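Local coordinates for protein putative adenosine kinase (Schistosoma mansoni, PDB 3VAS) that probably catalyses the ATP-dependent phosphorylation of the 5'-hydroxyl of adenosine to give AMP, and belongs to the ribokinase (pfkB) family, at residues 91-96 and 359-364; 316-321 and 345-350; 324-329 and 338-343. One frame throughout, in Å; residues are numbered along the deposited sequence.

Interaction 1: residues 91-96 and 359-364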
ATOM      1  N   ILE A  91       6.854  -7.042  -5.444  1.00 22.20           N
ATOM      2  CA  ILE A  91       6.572  -7.459  -6.819  1.00 23.41           C
ATOM      3  C   ILE A  91       7.898  -7.728  -7.529  1.00 26.68           C
ATOM      4  O   ILE A  91       8.060  -8.736  -8.216  1.00 24.94           O
ATOM      5  CB  ILE A  91       5.803  -6.385  -7.607  1.00 19.82           C
ATOM      6  CG1 ILE A  91       4.405  -6.180  -7.026  1.00 19.10           C
ATOM      7  CG2 ILE A  91       5.703  -6.768  -9.085  1.00 20.46           C
ATOM      8  CD1 ILE A  91       3.609  -5.100  -7.731  1.00 17.83           C
ATOM      9  N   GLN A  92       8.848  -6.820  -7.334  1.00 26.98           N
ATOM     10  CA  GLN A  92      10.184  -6.946  -7.900  1.00 23.76           C
ATOM     11  C   GLN A  92      10.909  -8.187  -7.370  1.00 25.10           C
ATOM     12  O   GLN A  92      11.546  -8.918  -8.128  1.00 27.83           O
ATOM     13  CB  GLN A  92      10.991  -5.674  -7.600  1.00 20.86           C
ATOM     14  CG  GLN A  92      12.466  -5.753  -7.991  1.00 25.02           C
ATOM     15  CD  GLN A  92      12.671  -5.832  -9.491  1.00 29.51           C
ATOM     16  OE1 GLN A  92      12.168  -4.993 -10.243  1.00 31.18           O
ATOM     17  NE2 GLN A  92      13.410  -6.847  -9.937  1.00 30.44           N
ATOM     18  N   TRP A  93      10.802  -8.417  -6.067  1.00 21.00           N
ATOM     19  CA  TRP A  93      11.433  -9.558  -5.408  1.00 21.83           C
ATOM     20  C   TRP A  93      10.838 -10.885  -5.897  1.00 25.89           C
ATOM     21  O   TRP A  93      11.562 -11.844  -6.185  1.00 24.12           O
ATOM     22  CB  TRP A  93      11.242  -9.396  -3.901  1.00 27.21           C
ATOM     23  CG  TRP A  93      11.873 -10.425  -3.010  1.00 26.67           C
ATOM     24  CD1 TRP A  93      13.181 -10.481  -2.609  1.00 25.28           C
ATOM     25  CD2 TRP A  93      11.204 -11.505  -2.349  1.00 24.06           C
ATOM     26  NE1 TRP A  93      13.367 -11.547  -1.757  1.00 24.72           N
ATOM     27  CE2 TRP A  93      12.167 -12.189  -1.582  1.00 24.09           C
ATOM     28  CE3 TRP A  93       9.884 -11.967  -2.341  1.00 24.25           C
ATOM     29  CZ2 TRP A  93      11.852 -13.309  -0.815  1.00 28.08           C
ATOM     30  CZ3 TRP A  93       9.571 -13.078  -1.577  1.00 23.96           C
ATOM     31  CH2 TRP A  93      10.551 -13.738  -0.827  1.00 27.93           C
ATOM     32  N   ILE A  94       9.513 -10.932  -5.996  1.00 23.93           N
ATOM     33  CA  ILE A  94       8.828 -12.117  -6.494  1.00 26.27           C
ATOM     34  C   ILE A  94       9.238 -12.450  -7.927  1.00 28.67           C
ATOM     35  O   ILE A  94       9.644 -13.573  -8.218  1.00 32.92           O
ATOM     36  CB  ILE A  94       7.299 -11.953  -6.421  1.00 25.86           C
ATOM     37  CG1 ILE A  94       6.849 -11.932  -4.958  1.00 23.49           C
ATOM     38  CG2 ILE A  94       6.600 -13.078  -7.194  1.00 26.66           C
ATOM     39  CD1 ILE A  94       5.380 -11.655  -4.765  1.00 23.85           C
ATOM     40  N   ILE A  95       9.146 -11.465  -8.811  1.00 28.09           N
ATOM     41  CA  ILE A  95       9.396 -11.685 -10.234  1.00 28.46           C
ATOM     42  C   ILE A  95      10.873 -11.972 -10.511  1.00 29.63           C
ATOM     43  O   ILE A  95      11.204 -12.698 -11.448  1.00 28.04           O
ATOM     44  CB  ILE A  95       8.848 -10.513 -11.080  1.00 29.62           C
ATOM     45  CG1 ILE A  95       7.329 -10.420 -10.883  1.00 29.44           C
ATOM     46  CG2 ILE A  95       9.192 -10.690 -12.549  1.00 26.25           C
ATOM     47  CD1 ILE A  95       6.650  -9.354 -11.695  1.00 30.52           C
ATOM     48  N   GLN A  96      11.748 -11.400  -9.688  1.00 32.33           N
ATOM     49  CA  GLN A  96      13.155 -11.800  -9.640  1.00 38.90           C
ATOM     50  C   GLN A  96      13.934 -11.473 -10.918  1.00 41.62           C
ATOM     51  O   GLN A  96      15.029 -11.986 -11.133  1.00 45.90           O
ATOM     52  CB  GLN A  96      13.258 -13.297  -9.320  1.00 42.37           C
ATOM     53  CG  GLN A  96      14.456 -13.709  -8.494  1.00 46.40           C
ATOM     54  CD  GLN A  96      14.527 -15.214  -8.317  1.00 54.07           C
ATOM     55  OE1 GLN A  96      13.583 -15.935  -8.656  1.00 54.02           O
ATOM     56  NE2 GLN A  96      15.650 -15.700  -7.790  1.00 57.35           N
ATOM     57  N   GLY A 359      13.471 -11.727   2.894  1.00 27.71           N
ATOM     58  CA  GLY A 359      14.703 -12.492   3.033  1.00 31.05           C
ATOM     59  C   GLY A 359      15.232 -13.019   1.710  1.00 30.74           C
ATOM     60  O   GLY A 359      14.944 -12.459   0.653  1.00 29.20           O
ATOM     61  N   SER A 360      16.010 -14.098   1.756  1.00 31.79           N
ATOM     62  CA  SER A 360      16.555 -14.647   0.520  1.00 35.39           C
ATOM     63  C   SER A 360      15.436 -15.264  -0.307  1.00 33.46           C
ATOM     64  O   SER A 360      14.577 -15.983   0.210  1.00 32.98           O
ATOM     65  CB  SER A 360      17.695 -15.646   0.771  1.00 39.63           C
ATOM     66  OG  SER A 360      17.247 -16.792   1.464  1.00 41.78           O
ATOM     67  N   ARG A 361      15.453 -14.954  -1.597  1.00 33.25           N
ATOM     68  CA  ARG A 361      14.375 -15.310  -2.506  1.00 32.64           C
ATOM     69  C   ARG A 361      14.191 -16.828  -2.625  1.00 34.93           C
ATOM     70  O   ARG A 361      13.079 -17.310  -2.860  1.00 31.49           O
ATOM     71  CB  ARG A 361      14.635 -14.672  -3.871  1.00 29.32           C
ATOM     72  CG  ARG A 361      13.569 -14.930  -4.904  1.00 28.57           C
ATOM     73  CD  ARG A 361      12.188 -14.579  -4.393  1.00 28.36           C
ATOM     74  NE  ARG A 361      11.199 -14.743  -5.453  1.00 30.66           N
ATOM     75  CZ  ARG A 361      10.684 -15.912  -5.817  1.00 30.16           C
ATOM     76  NH1 ARG A 361      11.055 -17.027  -5.195  1.00 26.78           N
ATOM     77  NH2 ARG A 361       9.800 -15.965  -6.802  1.00 27.51           N
ATOM     78  N   ASP A 362      15.282 -17.568  -2.440  1.00 38.13           N
ATOM     79  CA  ASP A 362      15.262 -19.030  -2.488  1.00 44.23           C
ATOM     80  C   ASP A 362      14.390 -19.660  -1.409  1.00 44.33           C
ATOM     81  O   ASP A 362      13.893 -20.771  -1.581  1.00 47.33           O
ATOM     82  CB  ASP A 362      16.679 -19.590  -2.357  1.00 53.40           C
ATOM     83  CG  ASP A 362      17.462 -19.499  -3.643  1.00 60.25           C
ATOM     84  OD1 ASP A 362      18.710 -19.517  -3.581  1.00 65.13           O
ATOM     85  OD2 ASP A 362      16.827 -19.413  -4.716  1.00 61.08           O
ATOM     86  N   SER A 363      14.218 -18.958  -0.295  1.00 42.94           N
ATOM     87  CA  SER A 363      13.477 -19.503   0.838  1.00 45.46           C
ATOM     88  C   SER A 363      12.004 -19.117   0.820  1.00 46.62           C
ATOM     89  O   SER A 363      11.297 -19.314   1.804  1.00 47.82           O
ATOM     90  CB  SER A 363      14.115 -19.063   2.155  1.00 47.13           C
ATOM     91  OG  SER A 363      15.388 -19.662   2.317  1.00 53.47           O
ATOM     92  N   TYR A 364      11.547 -18.567  -0.300  1.00 47.24           N
ATOM     93  CA  TYR A 364      10.151 -18.172  -0.448  1.00 46.17           C
ATOM     94  C   TYR A 364       9.266 -19.412  -0.580  1.00 54.84           C
ATOM     95  O   TYR A 364       8.073 -19.363  -0.287  1.00 54.41           O
ATOM     96  CB  TYR A 364       9.995 -17.265  -1.673  1.00 37.66           C
ATOM     97  CG  TYR A 364       8.628 -16.626  -1.837  1.00 33.43           C
ATOM     98  CD1 TYR A 364       7.960 -16.072  -0.749  1.00 29.51           C
ATOM     99  CD2 TYR A 364       8.018 -16.548  -3.088  1.00 30.44           C
ATOM    100  CE1 TYR A 364       6.723 -15.479  -0.897  1.00 25.51           C
ATOM    101  CE2 TYR A 364       6.776 -15.953  -3.245  1.00 27.17           C
ATOM    102  CZ  TYR A 364       6.133 -15.419  -2.144  1.00 25.42           C
ATOM    103  OH  TYR A 364       4.901 -14.820  -2.287  1.00 23.44           O
TER

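Interaction 2: residues 316-321 and 345-350. With ADN (adenosine), chain C.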
ATOM      1  N   ASN A 316       1.686  -6.787  10.350  1.00 50.93           N
ATOM      2  CA  ASN A 316       1.912  -5.476   9.756  1.00 53.85           C
ATOM      3  C   ASN A 316       2.503  -5.604   8.355  1.00 52.24           C
ATOM      4  O   ASN A 316       3.560  -6.207   8.169  1.00 43.39           O
ATOM      5  CB  ASN A 316       2.824  -4.636  10.656  1.00 59.43           C
ATOM      6  CG  ASN A 316       3.036  -3.223  10.130  1.00 62.85           C
ATOM      7  OD1 ASN A 316       2.114  -2.403  10.129  1.00 63.64           O
ATOM      8  ND2 ASN A 316       4.263  -2.925   9.703  1.00 63.04           N
ATOM      9  N   GLY A 317       1.801  -5.058   7.369  1.00 51.97           N
ATOM     10  CA  GLY A 317       2.270  -5.090   5.996  1.00 16.37           C
ATOM     11  C   GLY A 317       1.682  -6.218   5.157  1.00 20.97           C
ATOM     12  O   GLY A 317       1.936  -6.287   3.952  1.00 23.74           O
ATOM     13  N   ALA A 318       0.896  -7.089   5.790  1.00 30.54           N
ATOM     14  CA  ALA A 318       0.287  -8.235   5.114  1.00 27.72           C
ATOM     15  C   ALA A 318      -0.550  -7.828   3.904  1.00 23.69           C
ATOM     16  O   ALA A 318      -0.519  -8.491   2.867  1.00 24.16           O
ATOM     17  CB  ALA A 318      -0.556  -9.047   6.093  1.00 27.46           C
ATOM     18  N   GLY A 319      -1.302  -6.741   4.048  1.00 19.74           N
ATOM     19  CA  GLY A 319      -2.091  -6.200   2.955  1.00 18.60           C
ATOM     20  C   GLY A 319      -1.237  -5.739   1.787  1.00 20.11           C
ATOM     21  O   GLY A 319      -1.613  -5.925   0.627  1.00 20.74           O
ATOM     22  N   ASP A 320      -0.092  -5.128   2.094  1.00 17.07           N
ATOM     23  CA  ASP A 320       0.839  -4.680   1.066  1.00 19.04           C
ATOM     24  C   ASP A 320       1.398  -5.881   0.314  1.00 18.40           C
ATOM     25  O   ASP A 320       1.548  -5.845  -0.909  1.00 17.60           O
ATOM     26  CB  ASP A 320       1.997  -3.887   1.678  1.00 23.20           C
ATOM     27  CG  ASP A 320       1.534  -2.676   2.473  1.00 28.69           C
ATOM     28  OD1 ASP A 320       0.448  -2.127   2.175  1.00 32.12           O
ATOM     29  OD2 ASP A 320       2.266  -2.270   3.403  1.00 28.97           O
ATOM     30  N   ALA A 321       1.719  -6.934   1.059  1.00 15.64           N
ATOM     31  CA  ALA A 321       2.247  -8.164   0.478  1.00 19.88           C
ATOM     32  C   ALA A 321       1.180  -8.840  -0.371  1.00 20.51           C
ATOM     33  O   ALA A 321       1.460  -9.326  -1.468  1.00 15.74           O
ATOM     34  CB  ALA A 321       2.710  -9.106   1.573  1.00 19.14           C
ATOM     35  N   LYS A 345      -0.194 -16.368  -0.295  1.00 21.02           N
ATOM     36  CA  LYS A 345       1.172 -16.825  -0.052  1.00 23.62           C
ATOM     37  C   LYS A 345       2.092 -15.656   0.313  1.00 24.17           C
ATOM     38  O   LYS A 345       2.838 -15.722   1.291  1.00 23.29           O
ATOM     39  CB  LYS A 345       1.717 -17.583  -1.270  1.00 24.59           C
ATOM     40  CG  LYS A 345       3.171 -18.027  -1.137  1.00 26.56           C
ATOM     41  CD  LYS A 345       3.655 -18.758  -2.388  1.00 26.73           C
ATOM     42  CE  LYS A 345       5.115 -19.168  -2.260  1.00 31.22           C
ATOM     43  NZ  LYS A 345       5.629 -19.842  -3.489  1.00 33.61           N
ATOM     44  N   ALA A 346       2.025 -14.583  -0.470  1.00 24.97           N
ATOM     45  CA  ALA A 346       2.823 -13.389  -0.200  1.00 24.29           C
ATOM     46  C   ALA A 346       2.563 -12.858   1.201  1.00 24.86           C
ATOM     47  O   ALA A 346       3.499 -12.571   1.952  1.00 24.59           O
ATOM     48  CB  ALA A 346       2.535 -12.319  -1.227  1.00 16.96           C
ATOM     49  N   ALA A 347       1.284 -12.740   1.548  1.00 26.87           N
ATOM     50  CA  ALA A 347       0.874 -12.199   2.841  1.00 22.32           C
ATOM     51  C   ALA A 347       1.322 -13.101   3.981  1.00 23.23           C
ATOM     52  O   ALA A 347       1.799 -12.623   5.014  1.00 20.63           O
ATOM     53  CB  ALA A 347      -0.629 -12.011   2.876  1.00 19.27           C
ATOM     54  N   ALA A 348       1.164 -14.410   3.786  1.00 25.38           N
ATOM     55  CA  ALA A 348       1.576 -15.405   4.779  1.00 27.05           C
ATOM     56  C   ALA A 348       3.082 -15.359   5.054  1.00 26.92           C
ATOM     57  O   ALA A 348       3.520 -15.531   6.191  1.00 27.52           O
ATOM     58  CB  ALA A 348       1.158 -16.802   4.338  1.00 27.63           C
ATOM     59  N   TYR A 349       3.870 -15.131   4.009  1.00 25.73           N
ATOM     60  CA  TYR A 349       5.316 -14.996   4.158  1.00 26.10           C
ATOM     61  C   TYR A 349       5.652 -13.803   5.058  1.00 28.21           C
ATOM     62  O   TYR A 349       6.490 -13.901   5.953  1.00 29.66           O
ATOM     63  CB  TYR A 349       5.971 -14.833   2.785  1.00 22.91           C
ATOM     64  CG  TYR A 349       7.455 -14.554   2.822  1.00 25.88           C
ATOM     65  CD1 TYR A 349       8.381 -15.589   2.943  1.00 26.90           C
ATOM     66  CD2 TYR A 349       7.937 -13.253   2.713  1.00 28.07           C
ATOM     67  CE1 TYR A 349       9.750 -15.332   2.967  1.00 26.81           C
ATOM     68  CE2 TYR A 349       9.303 -12.986   2.736  1.00 27.32           C
ATOM     69  CZ  TYR A 349      10.203 -14.027   2.867  1.00 26.08           C
ATOM     70  OH  TYR A 349      11.554 -13.751   2.890  1.00 26.08           O
ATOM     71  N   ILE A 350       4.979 -12.683   4.819  1.00 25.80           N
ATOM     72  CA  ILE A 350       5.195 -11.472   5.601  1.00 27.34           C
ATOM     73  C   ILE A 350       4.693 -11.600   7.047  1.00 29.88           C
ATOM     74  O   ILE A 350       5.348 -11.133   7.981  1.00 31.16           O
ATOM     75  CB  ILE A 350       4.568 -10.249   4.896  1.00 25.71           C
ATOM     76  CG1 ILE A 350       5.431  -9.846   3.695  1.00 26.17           C
ATOM     77  CG2 ILE A 350       4.405  -9.083   5.857  1.00 25.84           C
ATOM     78  CD1 ILE A 350       6.918  -9.677   4.012  1.00 25.40           C
TER
HETATM   79  O5' ADN C 401       0.895  -1.561   5.643  1.00 27.17           O
HETATM   80  C5' ADN C 401       1.878  -1.281   6.638  1.00 25.47           C
HETATM   81  C4' ADN C 401       2.823  -0.195   6.185  1.00 23.30           C
HETATM   82  O4' ADN C 401       2.100   1.032   6.004  1.00 17.99           O
HETATM   83  C3' ADN C 401       3.977   0.143   7.137  1.00 22.74           C
HETATM   84  O3' ADN C 401       5.204  -0.350   6.596  1.00 20.24           O
HETATM   85  C2' ADN C 401       4.014   1.688   7.157  1.00 23.49           C
HETATM   86  O2' ADN C 401       5.286   2.249   6.919  1.00 25.17           O
HETATM   87  C1' ADN C 401       3.027   2.075   6.054  1.00 21.13           C
HETATM   88  N9  ADN C 401       2.328   3.340   6.280  1.00 17.71           N
HETATM   89  C8  ADN C 401       1.773   3.751   7.404  1.00 18.02           C
HETATM   90  N7  ADN C 401       1.222   5.095   7.159  1.00 19.53           N
HETATM   91  C5  ADN C 401       1.502   5.447   5.804  1.00 15.85           C
HETATM   92  C6  ADN C 401       1.216   6.585   5.057  1.00 14.75           C
HETATM   93  N6  ADN C 401       0.510   7.682   5.663  1.00 15.22           N
HETATM   94  N1  ADN C 401       1.623   6.660   3.731  1.00 15.86           N
HETATM   95  C2  ADN C 401       2.298   5.616   3.149  1.00 16.76           C
HETATM   96  N3  ADN C 401       2.577   4.493   3.883  1.00 17.32           N
HETATM   97  C4  ADN C 401       2.164   4.429   5.238  1.00 16.30           C

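Interaction 3: residues 324-329 and 338-343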
ATOM      1  N   ALA A 324       1.036  -7.231  -3.691  1.00 15.87           N
ATOM      2  CA  ALA A 324       2.213  -7.636  -4.461  1.00 23.12           C
ATOM      3  C   ALA A 324       2.061  -9.046  -5.029  1.00 22.82           C
ATOM      4  O   ALA A 324       2.273  -9.273  -6.225  1.00 17.48           O
ATOM      5  CB  ALA A 324       3.467  -7.555  -3.601  1.00 16.54           C
ATOM      6  N   GLY A 325       1.696  -9.985  -4.160  1.00 19.39           N
ATOM      7  CA  GLY A 325       1.535 -11.373  -4.550  1.00 17.68           C
ATOM      8  C   GLY A 325       0.491 -11.535  -5.639  1.00 18.56           C
ATOM      9  O   GLY A 325       0.692 -12.292  -6.590  1.00 18.98           O
ATOM     10  N   PHE A 326      -0.620 -10.813  -5.517  1.00 17.65           N
ATOM     11  CA  PHE A 326      -1.663 -10.883  -6.536  1.00 18.76           C
ATOM     12  C   PHE A 326      -1.182 -10.338  -7.873  1.00 19.06           C
ATOM     13  O   PHE A 326      -1.288 -11.007  -8.895  1.00 20.63           O
ATOM     14  CB  PHE A 326      -2.933 -10.129  -6.121  1.00 16.97           C
ATOM     15  CG  PHE A 326      -4.047 -10.244  -7.131  1.00 18.41           C
ATOM     16  CD1 PHE A 326      -4.932 -11.314  -7.085  1.00 18.08           C
ATOM     17  CD2 PHE A 326      -4.185  -9.308  -8.147  1.00 18.16           C
ATOM     18  CE1 PHE A 326      -5.944 -11.441  -8.029  1.00 25.69           C
ATOM     19  CE2 PHE A 326      -5.193  -9.423  -9.090  1.00 23.16           C
ATOM     20  CZ  PHE A 326      -6.077 -10.495  -9.030  1.00 25.81           C
ATOM     21  N   ILE A 327      -0.673  -9.110  -7.856  1.00 19.53           N
ATOM     22  CA  ILE A 327      -0.294  -8.415  -9.081  1.00 19.71           C
ATOM     23  C   ILE A 327       0.823  -9.123  -9.847  1.00 21.51           C
ATOM     24  O   ILE A 327       0.734  -9.280 -11.065  1.00 22.02           O
ATOM     25  CB  ILE A 327       0.098  -6.957  -8.788  1.00 18.47           C
ATOM     26  CG1 ILE A 327      -1.123  -6.185  -8.269  1.00 18.07           C
ATOM     27  CG2 ILE A 327       0.667  -6.283 -10.033  1.00 19.80           C
ATOM     28  CD1 ILE A 327      -0.780  -4.833  -7.687  1.00 17.83           C
ATOM     29  N   ALA A 328       1.855  -9.561  -9.128  1.00 21.50           N
ATOM     30  CA  ALA A 328       3.003 -10.227  -9.740  1.00 23.30           C
ATOM     31  C   ALA A 328       2.575 -11.420 -10.579  1.00 26.85           C
ATOM     32  O   ALA A 328       3.145 -11.676 -11.641  1.00 27.63           O
ATOM     33  CB  ALA A 328       4.011 -10.664  -8.676  1.00 20.16           C
ATOM     34  N   ASP A 329       1.571 -12.146 -10.098  1.00 29.47           N
ATOM     35  CA  ASP A 329       1.067 -13.316 -10.813  1.00 31.50           C
ATOM     36  C   ASP A 329       0.071 -12.921 -11.894  1.00 29.05           C
ATOM     37  O   ASP A 329       0.134 -13.419 -13.015  1.00 28.62           O
ATOM     38  CB  ASP A 329       0.445 -14.329  -9.848  1.00 31.05           C
ATOM     39  CG  ASP A 329       1.405 -15.451  -9.483  1.00 36.88           C
ATOM     40  OD1 ASP A 329       2.626 -15.195  -9.411  1.00 38.59           O
ATOM     41  OD2 ASP A 329       0.945 -16.596  -9.280  1.00 40.99           O
ATOM     42  N   THR A 338      -5.616 -18.640  -9.163  1.00 27.58           N
ATOM     43  CA  THR A 338      -4.185 -18.859  -9.000  1.00 26.87           C
ATOM     44  C   THR A 338      -3.525 -17.620  -8.397  1.00 25.17           C
ATOM     45  O   THR A 338      -2.692 -17.723  -7.496  1.00 23.99           O
ATOM     46  CB  THR A 338      -3.523 -19.206 -10.353  1.00 27.89           C
ATOM     47  OG1 THR A 338      -4.073 -20.433 -10.853  1.00 27.16           O
ATOM     48  CG2 THR A 338      -2.007 -19.350 -10.208  1.00 25.48           C
ATOM     49  N   SER A 339      -3.921 -16.447  -8.885  1.00 25.02           N
ATOM     50  CA  SER A 339      -3.367 -15.184  -8.402  1.00 23.43           C
ATOM     51  C   SER A 339      -3.740 -14.908  -6.945  1.00 22.55           C
ATOM     52  O   SER A 339      -2.923 -14.391  -6.177  1.00 21.39           O
ATOM     53  CB  SER A 339      -3.814 -14.024  -9.294  1.00 24.12           C
ATOM     54  OG  SER A 339      -3.293 -14.152 -10.607  1.00 27.58           O
ATOM     55  N   LEU A 340      -4.970 -15.256  -6.570  1.00 22.34           N
ATOM     56  CA  LEU A 340      -5.414 -15.113  -5.183  1.00 23.40           C
ATOM     57  C   LEU A 340      -4.581 -15.975  -4.235  1.00 23.86           C
ATOM     58  O   LEU A 340      -4.211 -15.528  -3.151  1.00 26.43           O
ATOM     59  CB  LEU A 340      -6.902 -15.447  -5.036  1.00 21.22           C
ATOM     60  CG  LEU A 340      -7.888 -14.459  -5.665  1.00 22.24           C
ATOM     61  CD1 LEU A 340      -9.319 -14.916  -5.430  1.00 20.40           C
ATOM     62  CD2 LEU A 340      -7.669 -13.050  -5.108  1.00 21.68           C
ATOM     63  N   HIS A 341      -4.294 -17.209  -4.641  1.00 22.52           N
ATOM     64  CA  HIS A 341      -3.403 -18.070  -3.865  1.00 25.68           C
ATOM     65  C   HIS A 341      -1.998 -17.483  -3.750  1.00 26.12           C
ATOM     66  O   HIS A 341      -1.354 -17.597  -2.711  1.00 24.01           O
ATOM     67  CB  HIS A 341      -3.334 -19.474  -4.466  1.00 27.88           C
ATOM     68  CG  HIS A 341      -4.468 -20.356  -4.052  1.00 31.12           C
ATOM     69  ND1 HIS A 341      -5.487 -20.710  -4.908  1.00 33.25           N
ATOM     70  CD2 HIS A 341      -4.752 -20.942  -2.865  1.00 33.03           C
ATOM     71  CE1 HIS A 341      -6.346 -21.486  -4.270  1.00 34.58           C
ATOM     72  NE2 HIS A 341      -5.924 -21.641  -3.029  1.00 35.11           N
ATOM     73  N   ALA A 342      -1.530 -16.853  -4.821  1.00 19.79           N
ATOM     74  CA  ALA A 342      -0.222 -16.215  -4.813  1.00 23.36           C
ATOM     75  C   ALA A 342      -0.229 -15.015  -3.872  1.00 23.42           C
ATOM     76  O   ALA A 342       0.778 -14.704  -3.239  1.00 22.67           O
ATOM     77  CB  ALA A 342       0.175 -15.791  -6.218  1.00 21.68           C
ATOM     78  N   ALA A 343      -1.378 -14.353  -3.777  1.00 23.32           N
ATOM     79  CA  ALA A 343      -1.518 -13.186  -2.912  1.00 20.79           C
ATOM     80  C   ALA A 343      -1.500 -13.601  -1.444  1.00 19.57           C
ATOM     81  O   ALA A 343      -0.831 -12.972  -0.619  1.00 18.74           O
ATOM     82  CB  ALA A 343      -2.801 -12.429  -3.246  1.00 16.63           C
TER

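Interaction 1: residues 91-96 and 359-364
Trp93 and Arg361 lie across each other, with the arginine's CD methylene over the face of the indole, 3.7 Å from the centroid of the six-membered ring of Trp93 and almost on its normal. The indole leaves its helix with CG anti to the backbone N (chi1 -177°), which carries the ring toward the tail segment. There its NE1 donates to Gly359 O at 3.0 Å, nearly in line with the C=O bond, although the N-H points somewhat off the oxygen. A second aromatic ring receives its far edge: Trp93 CH2 lies 3.5 Å from Tyr364 CD1, an edge-to-face pair with the indole as the edge and planes 73° apart.

Beyond CD, the arginine turns from apolar packing to hydrogen bonding. Its chain, bent at chi2, brings the guanidinium to the last turn of helix 83-95, where the ring of Tyr364 touches the rim of one guanidinium face and Gln96 OE1 lies over the centre of the other. In the guanidinium plane, Arg361 NE reaches Trp93 O at 3.0 Å in a bent bond tilted from that carbonyl's plane, whereas NH2 takes a lone pair of Ile94 O at 2.8 Å with an N-H...O angle of 160°. Two successive carbonyls near the helix end share one planar donor group, whose positive charge would probably suit the negative end of the helix dipole. Gln96 passes at a slant over the arginine, its amide roughly parallel to the guanidinium and its CD 3.6 Å from Arg361 CG.

Tyr349 of helix 336-351 meets both aromatic rings, and its OH accepts a hydrogen bond from Gly359 N. These contacts join the C-terminal tail of the ribokinase-like fold to the end of a helix whose first turn helps to bind adenosine.

Interaction 2: residues 316-321 and 345-350
Ala321 fits its methyl into a shallow hollow on helix 336-351, just beyond the Asn-Gly-Ala-Gly-Asp sequence, Asn316 to Asp320, that belongs to the signature motif of the ribokinase (pfkB) family. The hollow is lined by Ala346, Ala347 and Ile350. Its side is formed by Ile350, whose CG1 lies 3.5 Å from Ala321 CB, and its floor by the helix backbone, where Ala346 O is 3.6 Å from Ala321 CB.

Bumps also run the other way. The methyl of Ala346 presses on the carbonyl of the opposing helix, its CB only 3.2 Å from Ala321 O, a tight fit. One residue further along, Ala347 CB rests 3.5 Å from Ala318 O. Such small side chains let the backbones come close: the CA atoms of Ala318 and Ala347 are 4.6 Å apart. Ile350 is the one large bump, and it forks. With CG1 anti to its carbonyl carbon (chi1 -74°), that branch turns to Ala321, while CG2 reaches the turn ahead of helix 318-330, 3.8 Å from Asn316 O. Gly317 occupies the N-cap position there, and its phi of 97° suits a residue without a side chain.

The packing therefore sets the first turn of helix 318-330 against its partner, while Asp320 of this turn and Asn316 just ahead of it face the nucleoside. In this family the corresponding helix start is thought to form an anion hole for the transferred phosphate, and the geometry here is consistent with that role. Asn316 lies along the sugar, with OD1 near C5' of the adenosine. Asp320 extends from its helix to the ligand, helped into place by Asn86 ND2, which hydrogen-bonds the same carboxylate oxygen; Asp320 OD2 accepts the adenosine O5' hydroxyl at 2.7 Å.

Interaction 3: residues 324-329 and 338-343
Gly325 and Ala343 bring two helices into backbone contact, their CA atoms 3.9 Å apart. The segment axes approach to 7.0 Å and run roughly antiparallel, at 142°, a close pairing of the kind that small residues permit. Having no side chain, Gly325 lets the partner helix lie directly on its main chain, and Ala342 CB packs 3.6 Å from Gly325 O.

Apolar packing takes over on one flank. Phe326 swings its ring to the side opposite its own backbone N (chi1 -177°), so that it runs along the partner helix, where CE1 meets Ser339 CB at 3.6 Å. The same ring lies side by side with Leu340, pointing the same way, and its CE1 is 3.8 Å from Leu340 CD2. At the root of the side chain, Phe326 CB touches Ala343 CB at 3.7 Å.

Two polar side chains take part, and both find their polar partners outside the pair of segments. Asp329 lays its carboxylate on a methyl, with OD2 3.3 Å from Ala342 CB, while its OD1 forms a salt bridge to Arg332. Ser339 OG hydrogen-bonds Pro335 O in the turn before its own helix.

Around this helical hairpin, the Phe326 ring packs on Leu279 and Ile281 of strand 279-284, and Ala324 and Ala328 rest against helix 83-95.

How the interactions relate
Interactions 2 and 3 are two levels of one pairing, helix 318-330 against helix 336-351; both are buried and owe their closeness to glycine and alanine, with Ile350 or Phe326 as the larger element. Interaction 2 lies beside adenosine, interaction 3 toward the connecting turn; Ala346 CB on Gly325 CA joins them. Interaction 1 lies further from the chain centre and is partly exposed. It nevertheless meets both others: Tyr349 and Ala346 pack on its aromatic residues, while Ile91 and Ile94 of helix 83-95 pack on Ala324 and Ala328. Hydrogen bonds and ring packing together hold the tail, whereas the interior pairing rests on close contact of methyls with methyls and backbone.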